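Local coordinates for protein acyl-CoA dehydrogenase (Thermus thermophilus, PDB 2Z1Q) that probably oxidises saturated acyl-CoA thioesters to their 2,3-dehydroacyl-CoA products, using a bound FAD cofactor and passing the electrons to an acceptor, at residues Val22-Pro25 and Glu26-Asp29; Arg312-Ala315 and Ala316-Val320; Gln449-Asn452 and Leu453-Leu456; Ala510-Tyr513 and Leu514-Leu518; Pro553-Leu556 and Val557-Arg560. All coordinates share one frame; numbering follows the deposited sequence.

Contact 1: residues Val22-Pro25 and Glu26-Asp29; sequences VYTP and EDFD
Asp27 OD1 is held by the backbone N-H of Thr24, with a weaker, unsettled contact from its hydroxyl. Thr24 N donates to Asp27 OD1 at 3.0 Å with an N-H...O angle of 162°, arriving on the anti side of the carboxylate and somewhat out of its plane. Thr24 OG1 reaches the same Asp27 OD1 at 2.9 Å, but this bond is weak and uncertain, since the hydroxyl could serve a different acceptor. The threonine's chi1 of 66° wedges OG1 between its own N and carbonyl carbon, which turns the hydroxyl to the same side as the N-H. A water links Thr24 OG1 to Glu26 OE1.

In the backbone, Asp27 N donates to Thr24 O (2.9 Å) and Phe28 N to Pro25 O (3.1 Å). These successive i to i+3 bonds make two overlapping turns, a short piece of 3-10 helix that leads the chain toward helix 30-54, where Asp29 is the N-cap and bonds Ser31 N.

Beside the turns the packing is aromatic. Pro25 CA sits over the centre of one face of the Phe28 ring, 3.8 Å from its centroid, a CH-pi contact. Tyr23 comes to that ring from the rim: its CE1 lies 3.6 Å from Phe28 CE2, and the two ring planes are 43° apart, neither covering the other. Asp27 CB stands over one face of Tyr23, while a water joins Tyr23 OH to Asp29 OD2. The acids are paired with helix 476-502: Glu26 OE1 forms a salt bridge with Arg498, and Asp27 OD2 one with Arg501.

Contact 2: residues Arg312-Ala315 and Ala316-Val320; sequences RIYA and AESAV
Tyr314 and Ser318 meet because of two first torsions. In Tyr314 a chi1 of 173° sends the ring off opposite its own nitrogen and beside its carbonyl carbon, leaning it along the helix toward the next turn. In Ser318 a chi1 of -63° puts OG next to the backbone N and turned back toward the preceding turn. The hydroxyl therefore ends over one face of the Tyr314 ring, displaced toward the rim, with Ser318 OG 3.6 Å from Tyr314 CZ.

The same hydroxyl also donates to the backbone. Ser318 OG bonds Tyr314 O at 2.9 Å from above the carbonyl plane, and Ser318 N bonds Tyr314 O at 2.9 Å from the other face, so one carbonyl oxygen takes two donors of a single residue. On either side of this doubled bond the regular ladder runs on, with Glu317 N giving to Ile313 O at 2.8 Å and Ala319 N to Ala315 O at 3.0 Å.

What lies beyond fixes the polar ends. Tyr314 OH bonds Ala495 O on helix 476-502; Arg498 of that helix reaches both Ser318 OG and Glu317 OE2. Glu317, extended and buried, also pairs with Lys276 and is bonded by Tyr573 OH, so its carboxylate probably stays ionised although little solvent reaches it.

The alanines lie against other helices: Ala315 against Tyr513, Ala316 against Val272 and Ala319 against Ile354. A serine hydroxyl returned to the carbonyl four residues earlier is a familiar habit of serine within helices, and here it belongs to helix 300-331, within the all-helical C-terminal domain of the acyl-CoA dehydrogenase family.

Contact 3: residues Gln449-Asn452 and Leu453-Leu456; sequences QVQN and LKKL
Lys454 NZ donates to Gln451 OE1 at 2.8 Å, one turn of helix apart in the i, i+3 sense. The two side chains lie next to each other and point the same way. Lys454 is stretched out fully beyond CG, whereas Gln451 folds at chi2 (-56°), which brings its amide alongside the lysine's end. The ammonium nitrogen approaches the amide oxygen from the flank, at a C=O...N angle of 116°, tilted from the carbonyl plane. Along its shaft the lysine also packs on an aliphatic neighbour, Val450 CG1 touching Lys454 CE at 3.8 Å. On the next face Lys455 bends only at its last torsion, and its CD passes Asn452 ND2 at 3.8 Å.

The ammonium has stronger company outside the helix. Glu493 forms a salt bridge with Lys454 NZ, and Trp14 O accepts from it as well, so this buried charge is met by three oxygens. The backbone bonds are helical, Leu453 N to Gln449 O at 3.0 Å for one, though Lys454 N to Val450 O is weak.

Within helix 445-468, Val450 and Gln451 lie against helix 476-502, Gln449 and Leu453 against helix 505-528, and Leu456 touches both of those helices.

Contact 4: residues Ala510-Tyr513 and Leu514-Leu518; sequences ARIY and LAQAL
Tyr513 overlaps Ala517 one turn further on, though only lightly: Tyr513 CE2 comes within 4.3 Å of Ala517 CB, the methyl lying oblique to the ring. With chi1 at -175° the ring projects opposite its own nitrogen and lies beside its carbonyl, so that Tyr513 CD2 comes 3.7 Å from Leu514 N, which lies oblique to the ring. The far end is tied elsewhere, by a weak hydrogen bond from Tyr513 OH to Asp488 OD2.

On another face of the helix, Ile512 and Gln516 run side by side in the same direction. The contact is that of a methylene with the main chain, Gln516 CG lying 3.5 Å from Ile512 O.

These pairs are i, i+4 neighbours on helix 505-528, one of the long C-terminal helices of this acyl-CoA dehydrogenase, packed among helices 300-331, 445-468, 476-502 and 556-570. Three main-chain bonds cross here: Leu514 N donates to Ala510 O at 2.9 Å, Ala515 N to Arg511 O at 3.1 Å with a nearly straight angle of 176°, and Ala517 N to Tyr513 O at 2.9 Å. Leu514 CB leans on the same Ala510 O at 3.3 Å.

Several helices surround it. Tyr513 packs on Ala491 and Ala492 of helix 476-502 and on Ser311 of helix 300-331. Leu514 is turned to Glu446 and Gln449 of helix 445-468, and Arg511 makes a salt bridge from NE to that Glu446. Ala515 faces Leu556, and Ile512 lies against Leu559 and Arg560, all three of helix 556-570.

Contact 5: residues Pro553-Leu556 and Val557-Arg560; sequences PGDL and VALR. Unlike the reference sequence in segment 553-556: Gly554 (reference Val).
Leu556 and Arg560 cross obliquely, one turn apart, with the guanidinium end brought beside the leucine, whose CB lies oblique to its plane. Arg560 NH1 lies 3.5 Å from Leu556 CB, and NH2 of Arg560 is 3.9 Å from Leu556 CD1, so the guanidinium touches the aliphatic branch while its NE pairs with Glu308 in a salt bridge. The arginine's own CG rests 3.2 Å from Leu556 O, the carbonyl that also takes Arg560 N at 2.8 Å.

Asp555 is turned toward the opening turn of the helix. Its chi1 of -169° carries the carboxylate to the amides of the first turn, and Asp555 OD1 accepts from Ala558 N at 3.1 Å, nearly straight at 172° but from above the carboxylate plane. The other oxygen, Asp555 OD2, stands 3.3 Å from Ala558 CB. Leu559 lies on a different side, its CG 3.4 Å from Asp555 O, while Leu559 N gives that oxygen the first regular helical bond.

Here helix 556-570 starts at the dimer interface: Asp555 packs on Arg531 of the second subunit and Val557 on its Glu477. Leu559 faces helix 505-528 of its own chain.

Asp555 is thus an N-cap, supplying an acceptor to an amide of the first turn, which has no earlier helical carbonyl to use. A negative group at this positive helix end would be expected to stay ionised and to be stabilised by the helix dipole.

In the fold
Contacts 2, 3 and 4 lie within long helices and are mostly buried; contacts 1 and 5 sit just before or at the start of one and are only partly buried. Contact 2 is nearest the chain's centre and touches contact 1 through Pro25 and Glu317, and contact 4 through Ala315 and Tyr513. Contact 4 in turn meets contact 3 by way of Leu514 and Leu518, and contact 5 through Ile512 and Leu559. The chemistry follows place: aspartates cap or brace turns in contacts 1 and 5, buried charges in contacts 2 and 3 are matched by partners on helix 476-502, and contact 4 rests mainly on main-chain bonds and light side-chain packing. Only contact 5 reaches the second subunit.

Contact 1: residues Val22-Pro25 and Glu26-Asp29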
loop_
_atom_site.group_PDB
_atom_site.type_symbol
_atom_site.label_atom_id
_atom_site.label_comp_id
_atom_site.label_asym_id
_atom_site.label_seq_id
_atom_site.Cartn_x
_atom_site.Cartn_y
_atom_site.Cartn_z
ATOM N N VAL B 22 5.554 17.455 -27.505
ATOM C CA VAL B 22 4.726 16.629 -26.643
ATOM C C VAL B 22 3.446 17.380 -26.300
ATOM O O VAL B 22 3.472 18.578 -26.040
ATOM C CB VAL B 22 5.456 16.253 -25.321
ATOM C CG1 VAL B 22 6.650 15.369 -25.614
ATOM C CG2 VAL B 22 5.889 17.503 -24.585
ATOM N N TYR B 23 2.327 16.666 -26.307
ATOM C CA TYR B 23 1.040 17.260 -25.972
ATOM C C TYR B 23 0.978 17.342 -24.450
ATOM O O TYR B 23 1.110 16.330 -23.765
ATOM C CB TYR B 23 -0.105 16.392 -26.531
ATOM C CG TYR B 23 -1.490 17.006 -26.395
ATOM C CD1 TYR B 23 -2.334 16.651 -25.342
ATOM C CD2 TYR B 23 -1.937 17.975 -27.298
ATOM C CE1 TYR B 23 -3.592 17.255 -25.187
ATOM C CE2 TYR B 23 -3.187 18.581 -27.155
ATOM C CZ TYR B 23 -4.009 18.221 -26.097
ATOM O OH TYR B 23 -5.226 18.845 -25.935
ATOM N N THR B 24 0.810 18.547 -23.920
ATOM C CA THR B 24 0.747 18.749 -22.471
ATOM C C THR B 24 -0.639 19.226 -22.049
ATOM O O THR B 24 -1.452 19.619 -22.884
ATOM C CB THR B 24 1.750 19.817 -21.991
ATOM O OG1 THR B 24 1.373 21.093 -22.526
ATOM C CG2 THR B 24 3.162 19.468 -22.434
ATOM N N PRO B 25 -0.920 19.197 -20.737
ATOM C CA PRO B 25 -2.215 19.632 -20.203
ATOM C C PRO B 25 -2.508 21.097 -20.550
ATOM O O PRO B 25 -3.649 21.454 -20.836
ATOM C CB PRO B 25 -2.064 19.400 -18.699
ATOM C CG PRO B 25 -1.112 18.230 -18.641
ATOM C CD PRO B 25 -0.085 18.603 -19.678
ATOM N N GLU B 26 -1.483 21.947 -20.536
ATOM C CA GLU B 26 -1.693 23.350 -20.876
ATOM C C GLU B 26 -1.900 23.540 -22.380
ATOM O O GLU B 26 -2.035 24.666 -22.858
ATOM C CB GLU B 26 -0.533 24.224 -20.372
ATOM C CG GLU B 26 0.818 23.544 -20.345
ATOM C CD GLU B 26 0.987 22.563 -19.190
ATOM O OE1 GLU B 26 1.808 21.639 -19.340
ATOM O OE2 GLU B 26 0.321 22.717 -18.135
ATOM N N ASP B 27 -1.935 22.437 -23.125
ATOM C CA ASP B 27 -2.171 22.508 -24.568
ATOM C C ASP B 27 -3.633 22.174 -24.863
ATOM O O ASP B 27 -4.012 22.000 -26.017
ATOM C CB ASP B 27 -1.288 21.518 -25.323
ATOM C CG ASP B 27 0.144 21.977 -25.444
ATOM O OD1 ASP B 27 1.035 21.108 -25.407
ATOM O OD2 ASP B 27 0.382 23.195 -25.592
ATOM N N PHE B 28 -4.441 22.073 -23.811
ATOM C CA PHE B 28 -5.863 21.755 -23.952
ATOM C C PHE B 28 -6.591 22.906 -24.646
ATOM O O PHE B 28 -6.561 24.035 -24.161
ATOM C CB PHE B 28 -6.494 21.517 -22.565
ATOM C CG PHE B 28 -6.101 20.202 -21.912
ATOM C CD1 PHE B 28 -6.299 20.006 -20.546
ATOM C CD2 PHE B 28 -5.558 19.158 -22.661
ATOM C CE1 PHE B 28 -5.959 18.785 -19.935
ATOM C CE2 PHE B 28 -5.218 17.942 -22.062
ATOM C CZ PHE B 28 -5.418 17.756 -20.697
ATOM N N ASP B 29 -7.237 22.642 -25.777
ATOM C CA ASP B 29 -7.966 23.715 -26.450
ATOM C C ASP B 29 -9.261 23.921 -25.670
ATOM O O ASP B 29 -9.701 23.028 -24.946
ATOM C CB ASP B 29 -8.259 23.366 -27.912
ATOM C CG ASP B 29 -9.358 22.340 -28.064
ATOM O OD1 ASP B 29 -10.501 22.640 -27.668
ATOM O OD2 ASP B 29 -9.078 21.239 -28.584
HETATM O O HOH W 1 -6.933 19.583 -27.769
HETATM O O HOH W 2 3.641 22.685 -21.257
#

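Contact 2: residues Arg312-Ala315 and Ala316-Val320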
loop_
_atom_site.group_PDB
_atom_site.type_symbol
_atom_site.label_atom_id
_atom_site.label_comp_id
_atom_site.label_asym_id
_atom_site.label_seq_id
_atom_site.Cartn_x
_atom_site.Cartn_y
_atom_site.Cartn_z
ATOM N N ARG B 312 5.252 12.769 -8.264
ATOM C CA ARG B 312 4.800 11.593 -9.001
ATOM C C ARG B 312 3.545 11.885 -9.822
ATOM O O ARG B 312 3.398 11.401 -10.938
ATOM C CB ARG B 312 4.587 10.429 -8.045
ATOM C CG ARG B 312 5.817 10.144 -7.187
ATOM C CD ARG B 312 5.807 8.736 -6.641
ATOM N NE ARG B 312 6.713 8.575 -5.506
ATOM C CZ ARG B 312 6.960 7.413 -4.908
ATOM N NH1 ARG B 312 7.794 7.353 -3.880
ATOM N NH2 ARG B 312 6.376 6.303 -5.353
ATOM N N ILE B 313 2.647 12.692 -9.286
ATOM C CA ILE B 313 1.448 13.032 -10.035
ATOM C C ILE B 313 1.820 13.793 -11.318
ATOM O O ILE B 313 1.270 13.520 -12.385
ATOM C CB ILE B 313 0.500 13.893 -9.177
ATOM C CG1 ILE B 313 -0.031 13.066 -8.001
ATOM C CG2 ILE B 313 -0.627 14.418 -10.028
ATOM C CD1 ILE B 313 -0.725 13.914 -6.959
ATOM N N TYR B 314 2.760 14.730 -11.219
ATOM C CA TYR B 314 3.181 15.492 -12.390
ATOM C C TYR B 314 3.751 14.578 -13.470
ATOM O O TYR B 314 3.411 14.697 -14.651
ATOM C CB TYR B 314 4.229 16.543 -11.994
ATOM C CG TYR B 314 4.835 17.257 -13.176
ATOM C CD1 TYR B 314 4.110 18.203 -13.886
ATOM C CD2 TYR B 314 6.132 16.952 -13.610
ATOM C CE1 TYR B 314 4.646 18.838 -15.003
ATOM C CE2 TYR B 314 6.679 17.579 -14.721
ATOM C CZ TYR B 314 5.926 18.522 -15.415
ATOM O OH TYR B 314 6.412 19.157 -16.530
ATOM N N ALA B 315 4.611 13.651 -13.066
ATOM C CA ALA B 315 5.195 12.720 -14.014
ATOM C C ALA B 315 4.108 11.894 -14.715
ATOM O O ALA B 315 4.073 11.839 -15.943
ATOM C CB ALA B 315 6.193 11.798 -13.304
ATOM N N ALA B 316 3.219 11.262 -13.946
ATOM C CA ALA B 316 2.157 10.437 -14.541
ATOM C C ALA B 316 1.258 11.271 -15.457
ATOM O O ALA B 316 0.911 10.854 -16.557
ATOM C CB ALA B 316 1.311 9.784 -13.446
ATOM N N GLU B 317 0.881 12.448 -14.976
ATOM C CA GLU B 317 0.024 13.335 -15.748
ATOM C C GLU B 317 0.680 13.684 -17.079
ATOM O O GLU B 317 0.017 13.711 -18.113
ATOM C CB GLU B 317 -0.247 14.639 -14.982
ATOM C CG GLU B 317 -1.263 15.530 -15.699
ATOM C CD GLU B 317 -1.262 16.969 -15.195
ATOM O OE1 GLU B 317 -2.310 17.632 -15.329
ATOM O OE2 GLU B 317 -0.223 17.440 -14.669
ATOM N N SER B 318 1.981 13.959 -17.049
ATOM C CA SER B 318 2.679 14.327 -18.274
ATOM C C SER B 318 2.740 13.158 -19.236
ATOM O O SER B 318 2.501 13.319 -20.438
ATOM C CB SER B 318 4.097 14.821 -17.956
ATOM O OG SER B 318 4.074 15.994 -17.156
ATOM N N ALA B 319 3.051 11.975 -18.716
ATOM C CA ALA B 319 3.138 10.793 -19.564
ATOM C C ALA B 319 1.778 10.420 -20.175
ATOM O O ALA B 319 1.707 10.036 -21.344
ATOM C CB ALA B 319 3.704 9.622 -18.774
ATOM N N VAL B 320 0.703 10.543 -19.399
ATOM C CA VAL B 320 -0.635 10.197 -19.883
ATOM C C VAL B 320 -1.122 11.032 -21.076
ATOM O O VAL B 320 -1.525 10.486 -22.105
ATOM C CB VAL B 320 -1.699 10.333 -18.769
ATOM C CG1 VAL B 320 -3.088 10.167 -19.367
ATOM C CG2 VAL B 320 -1.480 9.286 -17.696
#

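Contact 3: residues Gln449-Asn452 and Leu453-Leu456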
loop_
_atom_site.group_PDB
_atom_site.type_symbol
_atom_site.label_atom_id
_atom_site.label_comp_id
_atom_site.label_asym_id
_atom_site.label_seq_id
_atom_site.Cartn_x
_atom_site.Cartn_y
_atom_site.Cartn_z
ATOM N N GLN B 449 20.573 12.063 -19.166
ATOM C CA GLN B 449 20.362 10.933 -18.265
ATOM C C GLN B 449 19.145 10.150 -18.748
ATOM O O GLN B 449 19.101 8.920 -18.665
ATOM C CB GLN B 449 20.160 11.449 -16.839
ATOM C CG GLN B 449 21.257 12.407 -16.402
ATOM C CD GLN B 449 21.023 12.991 -15.030
ATOM O OE1 GLN B 449 19.904 13.365 -14.688
ATOM N NE2 GLN B 449 22.082 13.079 -14.234
ATOM N N VAL B 450 18.166 10.873 -19.280
ATOM C CA VAL B 450 16.965 10.246 -19.811
ATOM C C VAL B 450 17.356 9.365 -20.984
ATOM O O VAL B 450 16.857 8.249 -21.133
ATOM C CB VAL B 450 15.944 11.314 -20.259
ATOM C CG1 VAL B 450 14.967 10.728 -21.270
ATOM C CG2 VAL B 450 15.204 11.833 -19.040
ATOM N N GLN B 451 18.267 9.851 -21.816
ATOM C CA GLN B 451 18.697 9.062 -22.954
ATOM C C GLN B 451 19.438 7.818 -22.500
ATOM O O GLN B 451 19.285 6.755 -23.099
ATOM C CB GLN B 451 19.588 9.891 -23.883
ATOM C CG GLN B 451 18.865 11.077 -24.490
ATOM C CD GLN B 451 17.603 10.675 -25.240
ATOM O OE1 GLN B 451 16.497 11.078 -24.877
ATOM N NE2 GLN B 451 17.765 9.879 -26.292
ATOM N N ASN B 452 20.241 7.946 -21.448
ATOM C CA ASN B 452 20.994 6.799 -20.941
ATOM C C ASN B 452 20.052 5.708 -20.408
ATOM O O ASN B 452 20.318 4.519 -20.584
ATOM C CB ASN B 452 21.994 7.244 -19.861
ATOM C CG ASN B 452 23.265 7.894 -20.447
ATOM O OD1 ASN B 452 24.102 8.420 -19.702
ATOM N ND2 ASN B 452 23.413 7.850 -21.773
ATOM N N LEU B 453 18.951 6.105 -19.773
ATOM C CA LEU B 453 17.975 5.142 -19.267
ATOM C C LEU B 453 17.508 4.307 -20.444
ATOM O O LEU B 453 17.456 3.082 -20.355
ATOM C CB LEU B 453 16.772 5.856 -18.626
ATOM C CG LEU B 453 17.070 6.596 -17.319
ATOM C CD1 LEU B 453 15.846 7.343 -16.832
ATOM C CD2 LEU B 453 17.533 5.591 -16.280
ATOM N N LYS B 454 17.201 4.972 -21.559
ATOM C CA LYS B 454 16.759 4.274 -22.765
ATOM C C LYS B 454 17.827 3.277 -23.174
ATOM O O LYS B 454 17.524 2.144 -23.537
ATOM C CB LYS B 454 16.528 5.253 -23.907
ATOM C CG LYS B 454 15.638 6.410 -23.526
ATOM C CD LYS B 454 15.418 7.337 -24.698
ATOM C CE LYS B 454 14.558 8.509 -24.284
ATOM N NZ LYS B 454 14.311 9.411 -25.440
ATOM N N LYS B 455 19.079 3.712 -23.120
ATOM C CA LYS B 455 20.186 2.829 -23.470
ATOM C C LYS B 455 20.263 1.679 -22.465
ATOM O O LYS B 455 20.491 0.530 -22.849
ATOM C CB LYS B 455 21.520 3.593 -23.465
ATOM C CG LYS B 455 21.644 4.656 -24.547
ATOM C CD LYS B 455 23.025 5.304 -24.531
ATOM C CE LYS B 455 23.193 6.266 -25.706
ATOM N NZ LYS B 455 22.275 7.435 -25.623
ATOM N N LEU B 456 20.070 1.989 -21.184
ATOM C CA LEU B 456 20.136 0.967 -20.138
ATOM C C LEU B 456 19.166 -0.166 -20.446
ATOM O O LEU B 456 19.534 -1.343 -20.400
ATOM C CB LEU B 456 19.806 1.570 -18.762
ATOM C CG LEU B 456 19.861 0.614 -17.556
ATOM C CD1 LEU B 456 21.284 0.103 -17.356
ATOM C CD2 LEU B 456 19.385 1.338 -16.304
#

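Contact 4: residues Ala510-Tyr513 and Leu514-Leu518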
loop_
_atom_site.group_PDB
_atom_site.type_symbol
_atom_site.label_atom_id
_atom_site.label_comp_id
_atom_site.label_asym_id
_atom_site.label_seq_id
_atom_site.Cartn_x
_atom_site.Cartn_y
_atom_site.Cartn_z
ATOM N N ALA B 510 10.055 17.721 -11.977
ATOM C CA ALA B 510 10.686 16.848 -12.944
ATOM C C ALA B 510 12.022 16.330 -12.407
ATOM O O ALA B 510 12.364 15.169 -12.605
ATOM C CB ALA B 510 10.894 17.592 -14.245
ATOM N N ARG B 511 12.760 17.197 -11.717
ATOM C CA ARG B 511 14.076 16.842 -11.174
ATOM C C ARG B 511 13.958 15.820 -10.041
ATOM O O ARG B 511 14.751 14.886 -9.946
ATOM C CB ARG B 511 14.800 18.121 -10.701
ATOM C CG ARG B 511 16.268 17.960 -10.306
ATOM C CD ARG B 511 16.940 19.327 -10.134
ATOM N NE ARG B 511 16.853 20.099 -11.371
ATOM C CZ ARG B 511 16.222 21.264 -11.493
ATOM N NH1 ARG B 511 16.195 21.877 -12.669
ATOM N NH2 ARG B 511 15.628 21.818 -10.442
ATOM N N ILE B 512 12.958 16.006 -9.190
ATOM C CA ILE B 512 12.701 15.108 -8.077
ATOM C C ILE B 512 12.414 13.695 -8.582
ATOM O O ILE B 512 12.891 12.709 -8.017
ATOM C CB ILE B 512 11.497 15.634 -7.274
ATOM C CG1 ILE B 512 11.937 16.836 -6.438
ATOM C CG2 ILE B 512 10.882 14.526 -6.428
ATOM C CD1 ILE B 512 10.794 17.521 -5.752
ATOM N N TYR B 513 11.649 13.609 -9.664
ATOM C CA TYR B 513 11.270 12.332 -10.252
ATOM C C TYR B 513 12.456 11.680 -10.962
ATOM O O TYR B 513 12.716 10.478 -10.801
ATOM C CB TYR B 513 10.109 12.547 -11.234
ATOM C CG TYR B 513 9.568 11.264 -11.797
ATOM C CD1 TYR B 513 8.557 10.572 -11.133
ATOM C CD2 TYR B 513 10.133 10.683 -12.930
ATOM C CE1 TYR B 513 8.128 9.338 -11.570
ATOM C CE2 TYR B 513 9.708 9.427 -13.381
ATOM C CZ TYR B 513 8.704 8.761 -12.681
ATOM O OH TYR B 513 8.294 7.493 -13.011
ATOM N N LEU B 514 13.170 12.483 -11.742
ATOM C CA LEU B 514 14.339 12.031 -12.488
ATOM C C LEU B 514 15.408 11.384 -11.591
ATOM O O LEU B 514 15.836 10.252 -11.839
ATOM C CB LEU B 514 14.945 13.214 -13.247
ATOM C CG LEU B 514 16.273 12.956 -13.956
ATOM C CD1 LEU B 514 16.100 11.788 -14.904
ATOM C CD2 LEU B 514 16.729 14.198 -14.710
ATOM N N ALA B 515 15.839 12.100 -10.552
ATOM C CA ALA B 515 16.859 11.589 -9.634
ATOM C C ALA B 515 16.487 10.208 -9.099
ATOM O O ALA B 515 17.282 9.268 -9.162
ATOM C CB ALA B 515 17.058 12.557 -8.468
ATOM N N GLN B 516 15.275 10.092 -8.570
ATOM C CA GLN B 516 14.815 8.824 -8.026
ATOM C C GLN B 516 14.715 7.730 -9.081
ATOM O O GLN B 516 15.031 6.575 -8.808
ATOM C CB GLN B 516 13.475 9.032 -7.336
ATOM C CG GLN B 516 13.599 9.859 -6.077
ATOM C CD GLN B 516 12.264 10.169 -5.447
ATOM O OE1 GLN B 516 11.446 10.900 -6.009
ATOM N NE2 GLN B 516 12.032 9.609 -4.272
ATOM N N ALA B 517 14.286 8.095 -10.286
ATOM C CA ALA B 517 14.170 7.130 -11.372
ATOM C C ALA B 517 15.537 6.549 -11.724
ATOM O O ALA B 517 15.650 5.363 -12.059
ATOM C CB ALA B 517 13.558 7.794 -12.599
ATOM N N LEU B 518 16.577 7.378 -11.662
ATOM C CA LEU B 518 17.913 6.895 -11.981
ATOM C C LEU B 518 18.372 5.891 -10.938
ATOM O O LEU B 518 19.011 4.900 -11.268
ATOM C CB LEU B 518 18.918 8.053 -12.087
ATOM C CG LEU B 518 19.224 8.530 -13.515
ATOM C CD1 LEU B 518 17.951 9.025 -14.157
ATOM C CD2 LEU B 518 20.270 9.637 -13.504
#

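Contact 5: residues Pro553-Leu556 and Val557-Arg560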
loop_
_atom_site.group_PDB
_atom_site.type_symbol
_atom_site.label_atom_id
_atom_site.label_comp_id
_atom_site.label_asym_id
_atom_site.label_seq_id
_atom_site.Cartn_x
_atom_site.Cartn_y
_atom_site.Cartn_z
ATOM N N PRO B 553 24.587 14.093 -7.187
ATOM C CA PRO B 553 23.690 14.197 -6.032
ATOM C C PRO B 553 22.817 15.460 -6.026
ATOM O O PRO B 553 23.321 16.573 -6.129
ATOM C CB PRO B 553 24.658 14.136 -4.851
ATOM C CG PRO B 553 25.729 13.193 -5.358
ATOM C CD PRO B 553 25.946 13.695 -6.771
ATOM N N GLY B 554 21.503 15.273 -5.927
ATOM C CA GLY B 554 20.581 16.396 -5.888
ATOM C C GLY B 554 20.051 16.535 -4.472
ATOM O O GLY B 554 20.001 15.552 -3.739
ATOM N N ASP B 555 19.667 17.744 -4.073
ATOM C CA ASP B 555 19.148 17.978 -2.723
ATOM C C ASP B 555 17.642 17.755 -2.715
ATOM O O ASP B 555 16.871 18.711 -2.845
ATOM C CB ASP B 555 19.446 19.414 -2.290
ATOM C CG ASP B 555 19.169 19.659 -0.813
ATOM O OD1 ASP B 555 18.518 18.817 -0.154
ATOM O OD2 ASP B 555 19.605 20.716 -0.314
ATOM N N LEU B 556 17.233 16.496 -2.567
ATOM C CA LEU B 556 15.817 16.148 -2.561
ATOM C C LEU B 556 15.096 16.788 -1.384
ATOM O O LEU B 556 13.919 17.135 -1.473
ATOM C CB LEU B 556 15.653 14.619 -2.528
ATOM C CG LEU B 556 16.240 13.827 -3.707
ATOM C CD1 LEU B 556 15.876 12.350 -3.569
ATOM C CD2 LEU B 556 15.702 14.369 -5.021
ATOM N N VAL B 557 15.793 16.954 -0.273
ATOM C CA VAL B 557 15.165 17.569 0.873
ATOM C C VAL B 557 14.696 18.963 0.479
ATOM O O VAL B 557 13.516 19.299 0.641
ATOM C CB VAL B 557 16.139 17.652 2.026
ATOM C CG1 VAL B 557 15.434 18.181 3.265
ATOM C CG2 VAL B 557 16.733 16.279 2.274
ATOM N N ALA B 558 15.615 19.762 -0.061
ATOM C CA ALA B 558 15.303 21.120 -0.483
ATOM C C ALA B 558 14.206 21.133 -1.534
ATOM O O ALA B 558 13.216 21.845 -1.401
ATOM C CB ALA B 558 16.555 21.806 -1.044
ATOM N N LEU B 559 14.377 20.337 -2.581
ATOM C CA LEU B 559 13.394 20.324 -3.656
ATOM C C LEU B 559 12.004 19.872 -3.216
ATOM O O LEU B 559 11.011 20.499 -3.584
ATOM C CB LEU B 559 13.894 19.474 -4.837
ATOM C CG LEU B 559 15.164 19.965 -5.556
ATOM C CD1 LEU B 559 15.487 19.038 -6.723
ATOM C CD2 LEU B 559 14.966 21.372 -6.079
ATOM N N ARG B 560 11.917 18.802 -2.433
ATOM C CA ARG B 560 10.612 18.349 -1.987
ATOM C C ARG B 560 9.975 19.425 -1.120
ATOM O O ARG B 560 8.794 19.725 -1.272
ATOM C CB ARG B 560 10.724 17.040 -1.204
ATOM C CG ARG B 560 11.051 15.819 -2.061
ATOM C CD ARG B 560 10.614 14.578 -1.309
ATOM N NE ARG B 560 10.968 13.324 -1.966
ATOM C CZ ARG B 560 12.088 12.637 -1.743
ATOM N NH1 ARG B 560 12.992 13.071 -0.872
ATOM N NH2 ARG B 560 12.297 11.495 -2.378
#